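Long-range contact in response regulator aspartate phosphatase I (Bacillus subtilis subsp. subtilis, PDB 4I1A), which dephosphorylates the sporulation phosphotransferase Spo0F and activates gene expression, excision and transfer of the mobile element ICEBs1: residues Y279-A293 / A303-D315. Sequence-based numbering, arbitrary orientation.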
ATOM      1  N   TYR A 279     -23.138  -0.192  10.159  1.00 55.77           N
ATOM      2  CA  TYR A 279     -22.455  -0.737  11.332  1.00 64.40           C
ATOM      3  C   TYR A 279     -22.661  -2.235  11.515  1.00 61.80           C
ATOM      4  O   TYR A 279     -21.786  -2.930  12.020  1.00 67.10           O
ATOM      5  CB  TYR A 279     -22.876   0.035  12.595  1.00 71.44           C
ATOM      6  CG  TYR A 279     -22.454   1.495  12.560  1.00 73.46           C
ATOM      7  CD1 TYR A 279     -21.140   1.853  12.258  1.00 69.98           C
ATOM      8  CD2 TYR A 279     -23.371   2.513  12.795  1.00 68.82           C
ATOM      9  CE1 TYR A 279     -20.752   3.191  12.217  1.00 67.89           C
ATOM     10  CE2 TYR A 279     -22.996   3.841  12.751  1.00 73.01           C
ATOM     11  CZ  TYR A 279     -21.687   4.177  12.463  1.00 72.13           C
ATOM     12  OH  TYR A 279     -21.315   5.503  12.422  1.00 68.37           O
ATOM     13  N   ASN A 280     -23.810  -2.735  11.086  1.00 66.05           N
ATOM     14  CA  ASN A 280     -24.102  -4.158  11.211  1.00 70.17           C
ATOM     15  C   ASN A 280     -23.344  -5.038  10.229  1.00 60.65           C
ATOM     16  O   ASN A 280     -22.802  -6.065  10.604  1.00 67.89           O
ATOM     17  CB  ASN A 280     -25.602  -4.397  11.106  1.00 78.67           C
ATOM     18  CG  ASN A 280     -26.329  -3.937  12.334  1.00 83.90           C
ATOM     19  OD1 ASN A 280     -25.940  -4.277  13.456  1.00 83.26           O
ATOM     20  ND2 ASN A 280     -27.374  -3.134  12.142  1.00 80.25           N
ATOM     21  N   VAL A 281     -23.316  -4.629   8.971  1.00 54.32           N
ATOM     22  CA  VAL A 281     -22.551  -5.335   7.959  1.00 55.12           C
ATOM     23  C   VAL A 281     -21.042  -5.204   8.218  1.00 57.24           C
ATOM     24  O   VAL A 281     -20.260  -6.126   7.948  1.00 51.26           O
ATOM     25  CB  VAL A 281     -22.915  -4.806   6.556  1.00 56.51           C
ATOM     26  CG1 VAL A 281     -21.932  -5.303   5.489  1.00 55.73           C
ATOM     27  CG2 VAL A 281     -24.347  -5.204   6.210  1.00 62.29           C
ATOM     28  N   ALA A 282     -20.642  -4.058   8.755  1.00 47.55           N
ATOM     29  CA  ALA A 282     -19.235  -3.798   9.008  1.00 52.76           C
ATOM     30  C   ALA A 282     -18.750  -4.714  10.120  1.00 53.80           C
ATOM     31  O   ALA A 282     -17.628  -5.230  10.071  1.00 52.38           O
ATOM     32  CB  ALA A 282     -19.007  -2.300   9.383  1.00 40.95           C
ATOM     33  N   LEU A 283     -19.612  -4.917  11.116  1.00 51.86           N
ATOM     34  CA  LEU A 283     -19.289  -5.731  12.286  1.00 57.17           C
ATOM     35  C   LEU A 283     -19.010  -7.186  11.899  1.00 62.44           C
ATOM     36  O   LEU A 283     -18.266  -7.905  12.565  1.00 67.51           O
ATOM     37  CB  LEU A 283     -20.442  -5.661  13.289  1.00 58.16           C
ATOM     38  CG  LEU A 283     -20.242  -6.320  14.646  1.00 63.52           C
ATOM     39  CD1 LEU A 283     -18.990  -5.776  15.299  1.00 60.00           C
ATOM     40  CD2 LEU A 283     -21.476  -6.116  15.541  1.00 62.93           C
ATOM     41  N   ILE A 284     -19.609  -7.613  10.799  1.00 61.57           N
ATOM     42  CA  ILE A 284     -19.381  -8.951  10.282  1.00 57.90           C
ATOM     43  C   ILE A 284     -17.976  -9.075   9.682  1.00 59.50           C
ATOM     44  O   ILE A 284     -17.271 -10.057   9.930  1.00 52.40           O
ATOM     45  CB  ILE A 284     -20.461  -9.304   9.254  1.00 58.60           C
ATOM     46  CG1 ILE A 284     -21.766  -9.608   9.991  1.00 65.87           C
ATOM     47  CG2 ILE A 284     -20.005 -10.447   8.364  1.00 51.25           C
ATOM     48  CD1 ILE A 284     -22.996  -9.532   9.133  1.00 72.86           C
ATOM     49  N   TYR A 285     -17.561  -8.067   8.917  1.00 55.64           N
ATOM     50  CA  TYR A 285     -16.217  -8.052   8.347  1.00 53.37           C
ATOM     51  C   TYR A 285     -15.175  -7.749   9.422  1.00 53.79           C
ATOM     52  O   TYR A 285     -14.022  -8.168   9.317  1.00 58.51           O
ATOM     53  CB  TYR A 285     -16.124  -7.049   7.186  1.00 53.28           C
ATOM     54  CG  TYR A 285     -16.934  -7.467   5.976  1.00 60.74           C
ATOM     55  CD1 TYR A 285     -16.562  -8.571   5.216  1.00 56.93           C
ATOM     56  CD2 TYR A 285     -18.073  -6.765   5.593  1.00 65.56           C
ATOM     57  CE1 TYR A 285     -17.309  -8.968   4.112  1.00 64.58           C
ATOM     58  CE2 TYR A 285     -18.820  -7.153   4.490  1.00 65.97           C
ATOM     59  CZ  TYR A 285     -18.433  -8.251   3.752  1.00 66.90           C
ATOM     60  OH  TYR A 285     -19.168  -8.637   2.650  1.00 70.81           O
ATOM     61  N   PHE A 286     -15.589  -7.018  10.453  1.00 47.65           N
ATOM     62  CA  PHE A 286     -14.740  -6.748  11.609  1.00 48.61           C
ATOM     63  C   PHE A 286     -14.352  -8.032  12.350  1.00 54.44           C
ATOM     64  O   PHE A 286     -13.169  -8.272  12.577  1.00 60.68           O
ATOM     65  CB  PHE A 286     -15.431  -5.773  12.576  1.00 49.31           C
ATOM     66  CG  PHE A 286     -14.716  -5.612  13.892  1.00 47.94           C
ATOM     67  CD1 PHE A 286     -13.619  -4.762  14.001  1.00 44.38           C
ATOM     68  CD2 PHE A 286     -15.139  -6.308  15.023  1.00 46.07           C
ATOM     69  CE1 PHE A 286     -12.948  -4.617  15.219  1.00 50.62           C
ATOM     70  CE2 PHE A 286     -14.475  -6.173  16.245  1.00 47.59           C
ATOM     71  CZ  PHE A 286     -13.373  -5.326  16.342  1.00 52.68           C
ATOM     72  N   ARG A 287     -15.338  -8.852  12.719  1.00 57.85           N
ATOM     73  CA  ARG A 287     -15.062 -10.092  13.461  1.00 60.39           C
ATOM     74  C   ARG A 287     -14.262 -11.071  12.630  1.00 61.62           C
ATOM     75  O   ARG A 287     -13.439 -11.819  13.154  1.00 60.46           O
ATOM     76  CB  ARG A 287     -16.349 -10.783  13.936  1.00 43.59           C
ATOM     77  CG  ARG A 287     -17.183  -9.947  14.898  1.00 58.38           C
ATOM     78  CD  ARG A 287     -18.524 -10.614  15.155  1.00 65.54           C
ATOM     79  NE  ARG A 287     -19.256 -10.010  16.267  1.00 67.21           N
ATOM     80  CZ  ARG A 287     -20.534  -9.642  16.212  1.00 72.38           C
ATOM     81  NH1 ARG A 287     -21.222  -9.800  15.087  1.00 71.01           N
ATOM     82  NH2 ARG A 287     -21.122  -9.113  17.278  1.00 75.79           N
ATOM     83  N   LYS A 288     -14.523 -11.072  11.331  1.00 58.20           N
ATOM     84  CA  LYS A 288     -13.878 -12.015  10.439  1.00 54.64           C
ATOM     85  C   LYS A 288     -12.405 -11.619  10.244  1.00 58.38           C
ATOM     86  O   LYS A 288     -11.508 -12.461  10.273  1.00 59.27           O
ATOM     87  CB  LYS A 288     -14.646 -12.085   9.111  1.00 54.64           C
ATOM     88  CG  LYS A 288     -13.996 -12.918   8.023  1.00 73.15           C
ATOM     89  CD  LYS A 288     -15.050 -13.536   7.099  1.00 94.03           C
ATOM     90  CE  LYS A 288     -16.154 -12.547   6.704  1.00 91.56           C
ATOM     91  NZ  LYS A 288     -17.374 -13.256   6.180  1.00 93.90           N
ATOM     92  N   GLY A 289     -12.157 -10.327  10.087  1.00 51.64           N
ATOM     93  CA  GLY A 289     -10.804  -9.835   9.877  1.00 57.85           C
ATOM     94  C   GLY A 289      -9.954  -9.886  11.129  1.00 57.11           C
ATOM     95  O   GLY A 289      -8.807 -10.330  11.109  1.00 61.54           O
ATOM     96  N   ARG A 290     -10.533  -9.421  12.224  1.00 54.13           N
ATOM     97  CA  ARG A 290      -9.906  -9.479  13.536  1.00 53.64           C
ATOM     98  C   ARG A 290      -9.481 -10.897  13.896  1.00 59.45           C
ATOM     99  O   ARG A 290      -8.474 -11.093  14.575  1.00 63.16           O
ATOM    100  CB  ARG A 290     -10.890  -8.943  14.571  1.00 61.60           C
ATOM    101  CG  ARG A 290     -10.416  -8.956  15.992  1.00 70.08           C
ATOM    102  CD  ARG A 290     -11.534  -9.489  16.845  1.00 71.37           C
ATOM    103  NE  ARG A 290     -11.910  -8.577  17.911  1.00 71.07           N
ATOM    104  CZ  ARG A 290     -13.056  -8.656  18.572  1.00 77.97           C
ATOM    105  NH1 ARG A 290     -13.931  -9.603  18.259  1.00 68.36           N
ATOM    106  NH2 ARG A 290     -13.329  -7.787  19.541  1.00 85.17           N
ATOM    107  N   PHE A 291     -10.240 -11.887  13.426  1.00 57.03           N
ATOM    108  CA  PHE A 291      -9.908 -13.286  13.691  1.00 59.32           C
ATOM    109  C   PHE A 291      -8.757 -13.762  12.805  1.00 65.03           C
ATOM    110  O   PHE A 291      -7.802 -14.389  13.277  1.00 61.35           O
ATOM    111  CB  PHE A 291     -11.139 -14.182  13.506  1.00 56.11           C
ATOM    112  CG  PHE A 291     -10.817 -15.652  13.392  1.00 56.57           C
ATOM    113  CD1 PHE A 291     -10.287 -16.352  14.470  1.00 59.31           C
ATOM    114  CD2 PHE A 291     -11.056 -16.338  12.210  1.00 54.77           C
ATOM    115  CE1 PHE A 291      -9.995 -17.705  14.369  1.00 61.58           C
ATOM    116  CE2 PHE A 291     -10.766 -17.689  12.100  1.00 59.29           C
ATOM    117  CZ  PHE A 291     -10.234 -18.373  13.183  1.00 67.20           C
ATOM    118  N   ILE A 292      -8.853 -13.458  11.515  1.00 61.64           N
ATOM    119  CA  ILE A 292      -7.798 -13.800  10.580  1.00 65.65           C
ATOM    120  C   ILE A 292      -6.479 -13.128  10.962  1.00 65.66           C
ATOM    121  O   ILE A 292      -5.415 -13.730  10.834  1.00 71.54           O
ATOM    122  CB  ILE A 292      -8.219 -13.497   9.125  1.00 69.67           C
ATOM    123  CG1 ILE A 292      -9.377 -14.432   8.747  1.00 79.30           C
ATOM    124  CG2 ILE A 292      -7.039 -13.673   8.159  1.00 63.79           C
ATOM    125  CD1 ILE A 292      -9.700 -14.486   7.270  1.00 79.60           C
ATOM    126  N   ALA A 293      -6.557 -11.899  11.464  1.00 61.47           N
ATOM    127  CA  ALA A 293      -5.372 -11.173  11.917  1.00 58.94           C
ATOM    128  C   ALA A 293      -4.719 -11.848  13.116  1.00 70.72           C
ATOM    129  O   ALA A 293      -3.495 -11.968  13.183  1.00 75.49           O
ATOM    130  CB  ALA A 293      -5.725  -9.740  12.262  1.00 55.89           C
ATOM    131  N   ALA A 303      -3.753  -4.648  15.894  1.00 52.56           N
ATOM    132  CA  ALA A 303      -3.796  -3.302  16.457  1.00 52.35           C
ATOM    133  C   ALA A 303      -4.721  -2.390  15.640  1.00 54.85           C
ATOM    134  O   ALA A 303      -5.470  -1.572  16.192  1.00 53.75           O
ATOM    135  CB  ALA A 303      -2.392  -2.712  16.548  1.00 48.07           C
ATOM    136  N   LYS A 304      -4.692  -2.541  14.324  1.00 43.23           N
ATOM    137  CA  LYS A 304      -5.546  -1.710  13.495  1.00 45.25           C
ATOM    138  C   LYS A 304      -7.037  -2.014  13.680  1.00 45.25           C
ATOM    139  O   LYS A 304      -7.849  -1.088  13.764  1.00 45.46           O
ATOM    140  CB  LYS A 304      -5.113  -1.772  12.022  1.00 48.10           C
ATOM    141  CG  LYS A 304      -3.798  -1.025  11.760  1.00 48.57           C
ATOM    142  CD  LYS A 304      -3.219  -1.325  10.380  1.00 58.30           C
ATOM    143  CE  LYS A 304      -2.037  -0.390  10.100  1.00 61.36           C
ATOM    144  NZ  LYS A 304      -1.216  -0.808   8.934  1.00 55.60           N
ATOM    145  N   PHE A 305      -7.402  -3.297  13.744  1.00 41.59           N
ATOM    146  CA  PHE A 305      -8.791  -3.657  14.082  1.00 44.54           C
ATOM    147  C   PHE A 305      -9.219  -3.099  15.443  1.00 41.13           C
ATOM    148  O   PHE A 305     -10.353  -2.648  15.603  1.00 43.75           O
ATOM    149  CB  PHE A 305      -9.032  -5.167  13.995  1.00 49.27           C
ATOM    150  CG  PHE A 305      -9.260  -5.655  12.594  1.00 52.94           C
ATOM    151  CD1 PHE A 305     -10.437  -5.342  11.919  1.00 47.38           C
ATOM    152  CD2 PHE A 305      -8.284  -6.388  11.927  1.00 53.27           C
ATOM    153  CE1 PHE A 305     -10.646  -5.774  10.607  1.00 48.58           C
ATOM    154  CE2 PHE A 305      -8.489  -6.826  10.617  1.00 49.18           C
ATOM    155  CZ  PHE A 305      -9.671  -6.524   9.962  1.00 46.05           C
ATOM    156  N   LYS A 306      -8.288  -3.057  16.395  1.00 48.26           N
ATOM    157  CA  LYS A 306      -8.568  -2.449  17.701  1.00 57.04           C
ATOM    158  C   LYS A 306      -8.936  -0.962  17.623  1.00 56.31           C
ATOM    159  O   LYS A 306      -9.701  -0.463  18.458  1.00 52.14           O
ATOM    160  CB  LYS A 306      -7.423  -2.676  18.699  1.00 57.97           C
ATOM    161  CG  LYS A 306      -7.148  -4.148  19.017  1.00 66.15           C
ATOM    162  CD  LYS A 306      -8.446  -4.957  19.200  1.00 83.91           C
ATOM    163  CE  LYS A 306      -8.253  -6.459  18.895  1.00 81.03           C
ATOM    164  NZ  LYS A 306      -7.825  -6.733  17.473  1.00 57.64           N
ATOM    165  N   ILE A 307      -8.403  -0.258  16.628  1.00 50.24           N
ATOM    166  CA  ILE A 307      -8.773   1.141  16.411  1.00 44.67           C
ATOM    167  C   ILE A 307     -10.221   1.238  15.924  1.00 42.39           C
ATOM    168  O   ILE A 307     -11.010   2.034  16.442  1.00 43.98           O
ATOM    169  CB  ILE A 307      -7.849   1.852  15.388  1.00 49.66           C
ATOM    170  CG1 ILE A 307      -6.419   1.963  15.934  1.00 48.24           C
ATOM    171  CG2 ILE A 307      -8.404   3.252  15.038  1.00 37.31           C
ATOM    172  CD1 ILE A 307      -5.404   2.434  14.869  1.00 47.42           C
ATOM    173  N   LEU A 308     -10.573   0.411  14.941  1.00 42.85           N
ATOM    174  CA  LEU A 308     -11.950   0.346  14.467  1.00 46.65           C
ATOM    175  C   LEU A 308     -12.895  -0.038  15.616  1.00 56.75           C
ATOM    176  O   LEU A 308     -13.965   0.553  15.783  1.00 55.81           O
ATOM    177  CB  LEU A 308     -12.067  -0.669  13.328  1.00 47.39           C
ATOM    178  CG  LEU A 308     -11.326  -0.354  12.025  1.00 54.38           C
ATOM    179  CD1 LEU A 308     -11.809  -1.292  10.941  1.00 49.82           C
ATOM    180  CD2 LEU A 308     -11.460   1.136  11.582  1.00 41.24           C
ATOM    181  N   GLU A 309     -12.478  -1.018  16.415  1.00 52.66           N
ATOM    182  CA  GLU A 309     -13.269  -1.463  17.548  1.00 50.42           C
ATOM    183  C   GLU A 309     -13.557  -0.340  18.531  1.00 52.66           C
ATOM    184  O   GLU A 309     -14.695  -0.176  18.993  1.00 48.81           O
ATOM    185  CB  GLU A 309     -12.569  -2.598  18.288  1.00 55.26           C
ATOM    186  CG  GLU A 309     -13.433  -3.182  19.403  1.00 53.20           C
ATOM    187  CD  GLU A 309     -12.739  -4.323  20.125  1.00 63.95           C
ATOM    188  OE1 GLU A 309     -11.610  -4.679  19.712  1.00 67.51           O
ATOM    189  OE2 GLU A 309     -13.317  -4.852  21.106  1.00 71.30           O
ATOM    190  N   GLY A 310     -12.526   0.434  18.859  1.00 52.64           N
ATOM    191  CA  GLY A 310     -12.694   1.513  19.821  1.00 52.92           C
ATOM    192  C   GLY A 310     -13.544   2.621  19.226  1.00 48.23           C
ATOM    193  O   GLY A 310     -14.312   3.266  19.921  1.00 52.73           O
ATOM    194  N   LEU A 311     -13.384   2.830  17.926  1.00 47.61           N
ATOM    195  CA  LEU A 311     -14.143   3.817  17.171  1.00 51.69           C
ATOM    196  C   LEU A 311     -15.605   3.395  17.002  1.00 52.93           C
ATOM    197  O   LEU A 311     -16.501   4.201  17.208  1.00 49.85           O
ATOM    198  CB  LEU A 311     -13.490   3.970  15.789  1.00 56.90           C
ATOM    199  CG  LEU A 311     -13.025   5.304  15.201  1.00 61.58           C
ATOM    200  CD1 LEU A 311     -12.586   6.302  16.248  1.00 59.52           C
ATOM    201  CD2 LEU A 311     -11.900   5.025  14.221  1.00 54.63           C
ATOM    202  N   PHE A 312     -15.857   2.140  16.620  1.00 56.73           N
ATOM    203  CA  PHE A 312     -17.205   1.765  16.163  1.00 54.65           C
ATOM    204  C   PHE A 312     -17.913   0.635  16.910  1.00 55.34           C
ATOM    205  O   PHE A 312     -19.148   0.612  16.962  1.00 54.81           O
ATOM    206  CB  PHE A 312     -17.186   1.396  14.662  1.00 59.01           C
ATOM    207  CG  PHE A 312     -16.648   2.488  13.762  1.00 62.27           C
ATOM    208  CD1 PHE A 312     -17.327   3.691  13.616  1.00 63.17           C
ATOM    209  CD2 PHE A 312     -15.476   2.306  13.051  1.00 48.44           C
ATOM    210  CE1 PHE A 312     -16.830   4.695  12.794  1.00 54.25           C
ATOM    211  CE2 PHE A 312     -14.979   3.306  12.233  1.00 54.36           C
ATOM    212  CZ  PHE A 312     -15.666   4.503  12.099  1.00 47.33           C
ATOM    213  N   PHE A 313     -17.151  -0.317  17.446  1.00 53.08           N
ATOM    214  CA  PHE A 313     -17.728  -1.611  17.827  1.00 60.91           C
ATOM    215  C   PHE A 313     -17.660  -1.961  19.322  1.00 64.73           C
ATOM    216  O   PHE A 313     -17.836  -3.113  19.716  1.00 73.89           O
ATOM    217  CB  PHE A 313     -17.097  -2.713  16.969  1.00 57.77           C
ATOM    218  CG  PHE A 313     -17.280  -2.491  15.490  1.00 54.42           C
ATOM    219  CD1 PHE A 313     -18.548  -2.283  14.957  1.00 56.74           C
ATOM    220  CD2 PHE A 313     -16.187  -2.456  14.642  1.00 50.64           C
ATOM    221  CE1 PHE A 313     -18.720  -2.073  13.596  1.00 56.13           C
ATOM    222  CE2 PHE A 313     -16.349  -2.239  13.269  1.00 48.02           C
ATOM    223  CZ  PHE A 313     -17.609  -2.051  12.748  1.00 48.29           C
ATOM    224  N   SER A 314     -17.398  -0.955  20.141  1.00 62.92           N
ATOM    225  CA  SER A 314     -17.471  -1.083  21.584  1.00 65.54           C
ATOM    226  C   SER A 314     -18.475  -0.025  21.983  1.00 68.99           C
ATOM    227  O   SER A 314     -19.279   0.413  21.151  1.00 74.25           O
ATOM    228  CB  SER A 314     -16.106  -0.829  22.227  1.00 69.81           C
ATOM    229  OG  SER A 314     -15.392   0.201  21.550  1.00 66.68           O
ATOM    230  N   ASP A 315     -18.456   0.409  23.229  1.00 74.18           N
ATOM    231  CA  ASP A 315     -19.391   1.466  23.587  1.00 90.77           C
ATOM    232  C   ASP A 315     -18.659   2.791  23.723  1.00 87.90           C
ATOM    233  O   ASP A 315     -19.034   3.649  24.515  1.00 98.55           O
ATOM    234  CB  ASP A 315     -20.171   1.124  24.853  1.00106.85           C
ATOM    235  CG  ASP A 315     -21.478   1.891  24.946  1.00125.51           C
ATOM    236  OD1 ASP A 315     -21.951   2.372  23.892  1.00124.71           O
ATOM    237  OD2 ASP A 315     -22.033   2.010  26.063  1.00137.69           O
TER
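One face of the F305 ring lies against the backbone of the facing helix, with R290 N 3.6 Å above its centre and F305 CE2 3.4 Å from G289 C. G289 suits this place because a CB on it would run into the ring. F286, its CG anti to the backbone N (chi1 171°), reaches across to the partner helix: F313 CD2 covers the rim of one ring face, F305 O meets the edge 3.3 Å from F286 CE1, E309 CB packs against F286 CZ, and F305 CD1 touches F286 CD1 at 3.8 Å. One turn along from F286, the R290 guanidinium has F286 CE2 over its centre, which helps hold NH2 toward E309 OE2 in a salt bridge whose hydrogen bond is weak, the two planes 79° apart. F305 is a knob among F286, G289, R290 and A293; an alanine here would probably open a gap over G289 and strip F286 CD1 of its ring contact. The second knob, F313, enters among Y279, A282, L283 and F286, where F313 CZ lies 3.7 Å from A282 CB and L283 CD1 packs on F313 CD1. F267 of helix 261-275 meets the F305 ring edge-to-face. Two helices antiparallel at 154°, segment axes 9.7 Å apart at closest approach, interlocked by two phenylalanine knobs with G289, A282 and A293 as the small hole residues, are consistent with a tetratricopeptide-repeat hairpin, the predicted fifth of the TPR domain.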